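PDB 4ZEM: translation initiation factor eIF2b-like protein from Chaetomium thermophilum, which forms the beta subunit of eIF2B, the heterodecameric complex that probably promotes guanine nucleotide exchange on the initiation factor eIF2. Local coordinates for residues A[182-185]-A[186-189]. Numbering follows the deposited sequence.
Sequences ASFA and EIQI
F184 sits at the N-cap position of the short helix 185-188, and its backbone O accepts Q188 N at 3.2 Å, the first i to i+4 bond of the turn, with a weak bond from I187 N at 3.1 Å. One residue on, A185 O receives I189 N at 2.8 Å, which closes the single turn. Ahead of it, a type I turn from A182 to A185 carries the chain out of helix 154-182, and a water bridges the two helices, donating to A182 O and accepting from E186 N.

F184 and I187 point the same way, side by side, with I187 CD1 at the edge of the phenyl ring, 4.0 Å from F184 CD2. The extended chi2 of I187 (176°) carries CD1 out to that edge. A185 packs on F207 and A211 of helix 202-214. E186, with its chain extended beyond CG, carries OE2 out to a salt bridge with K214 NZ.

Backbone bonds therefore do most of the holding within this linker to strand 194-198 of the Rossmann-like domain: the water satisfies E186 N at the start of the helix, the apolar side-chain contact between the two segments is that of F184 with I187, and further apolar packing comes from helix 202-214 and L361 of strand 359-362.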
ATOM      1  N   ALA A 182      -1.261  12.422   6.096  1.00 28.16           N
ATOM      2  CA  ALA A 182      -1.393  13.877   6.036  1.00 33.40           C
ATOM      3  C   ALA A 182      -1.609  14.522   7.408  1.00 29.82           C
ATOM      4  O   ALA A 182      -1.357  15.709   7.563  1.00 38.27           O
ATOM      5  CB  ALA A 182      -2.531  14.268   5.096  1.00 29.25           C
ATOM      6  N   SER A 183      -2.105  13.766   8.387  1.00 30.82           N
ATOM      7  CA  SER A 183      -2.330  14.324   9.728  1.00 34.01           C
ATOM      8  C   SER A 183      -1.010  14.674  10.424  1.00 32.68           C
ATOM      9  O   SER A 183      -1.002  15.362  11.437  1.00 40.98           O
ATOM     10  CB  SER A 183      -3.152  13.374  10.614  1.00 33.95           C
ATOM     11  OG  SER A 183      -2.505  12.134  10.827  1.00 51.12           O
ATOM     12  N   PHE A 184       0.102  14.173   9.901  1.00 38.74           N
ATOM     13  CA  PHE A 184       1.406  14.492  10.476  1.00 40.24           C
ATOM     14  C   PHE A 184       2.119  15.609   9.720  1.00 42.59           C
ATOM     15  O   PHE A 184       3.271  15.919  10.012  1.00 45.69           O
ATOM     16  CB  PHE A 184       2.281  13.239  10.527  1.00 32.99           C
ATOM     17  CG  PHE A 184       1.738  12.180  11.435  1.00 44.86           C
ATOM     18  CD1 PHE A 184       0.990  11.123  10.924  1.00 31.49           C
ATOM     19  CD2 PHE A 184       1.935  12.264  12.808  1.00 34.79           C
ATOM     20  CE1 PHE A 184       0.462  10.153  11.767  1.00 35.74           C
ATOM     21  CE2 PHE A 184       1.412  11.294  13.656  1.00 47.32           C
ATOM     22  CZ  PHE A 184       0.672  10.237  13.133  1.00 34.46           C
ATOM     23  N   ALA A 185       1.427  16.215   8.759  1.00 40.66           N
ATOM     24  CA  ALA A 185       2.027  17.246   7.917  1.00 41.64           C
ATOM     25  C   ALA A 185       2.550  18.446   8.718  1.00 47.42           C
ATOM     26  O   ALA A 185       3.650  18.924   8.451  1.00 43.88           O
ATOM     27  CB  ALA A 185       1.030  17.716   6.882  1.00 37.55           C
ATOM     28  N   GLU A 186       1.773  18.933   9.687  1.00 40.41           N
ATOM     29  CA  GLU A 186       2.186  20.101  10.471  1.00 51.00           C
ATOM     30  C   GLU A 186       3.464  19.831  11.269  1.00 52.40           C
ATOM     31  O   GLU A 186       4.227  20.748  11.563  1.00 56.81           O
ATOM     32  CB  GLU A 186       1.067  20.563  11.409  1.00 55.18           C
ATOM     33  CG  GLU A 186       0.352  19.451  12.143  1.00 76.00           C
ATOM     34  CD  GLU A 186      -0.864  19.948  12.903  1.00 88.44           C
ATOM     35  OE1 GLU A 186      -0.723  20.880  13.725  1.00 81.31           O
ATOM     36  OE2 GLU A 186      -1.965  19.407  12.671  1.00102.65           O
ATOM     37  N   ILE A 187       3.673  18.573  11.636  1.00 53.70           N
ATOM     38  CA  ILE A 187       4.902  18.144  12.293  1.00 54.27           C
ATOM     39  C   ILE A 187       6.100  18.148  11.336  1.00 46.39           C
ATOM     40  O   ILE A 187       7.206  18.523  11.717  1.00 55.27           O
ATOM     41  CB  ILE A 187       4.730  16.742  12.920  1.00 56.35           C
ATOM     42  CG1 ILE A 187       3.737  16.816  14.078  1.00 50.34           C
ATOM     43  CG2 ILE A 187       6.058  16.196  13.421  1.00 75.79           C
ATOM     44  CD1 ILE A 187       3.431  15.484  14.704  1.00 54.66           C
ATOM     45  N   GLN A 188       5.878  17.704  10.101  1.00 46.04           N
ATOM     46  CA  GLN A 188       6.948  17.639   9.106  1.00 45.50           C
ATOM     47  C   GLN A 188       7.292  18.967   8.438  1.00 40.79           C
ATOM     48  O   GLN A 188       8.469  19.233   8.186  1.00 41.30           O
ATOM     49  CB  GLN A 188       6.600  16.608   8.032  1.00 51.35           C
ATOM     50  CG  GLN A 188       6.947  15.192   8.444  1.00 64.74           C
ATOM     51  CD  GLN A 188       8.421  15.047   8.757  1.00 74.17           C
ATOM     52  OE1 GLN A 188       9.271  15.405   7.944  1.00 82.69           O
ATOM     53  NE2 GLN A 188       8.732  14.534   9.945  1.00 65.76           N
ATOM     54  N   ILE A 189       6.283  19.785   8.144  1.00 38.71           N
ATOM     55  CA  ILE A 189       6.508  21.080   7.496  1.00 41.87           C
ATOM     56  C   ILE A 189       6.350  22.274   8.430  1.00 50.01           C
ATOM     57  O   ILE A 189       5.352  22.397   9.143  1.00 54.71           O
ATOM     58  CB  ILE A 189       5.577  21.287   6.293  1.00 41.05           C
ATOM     59  CG1 ILE A 189       5.969  20.331   5.177  1.00 35.95           C
ATOM     60  CG2 ILE A 189       5.698  22.698   5.742  1.00 45.88           C
ATOM     61  CD1 ILE A 189       4.969  19.305   4.949  1.00 49.39           C
TER
HETATM   62  O   HOH W   1      -1.007  17.821   9.559  1.00 46.94           O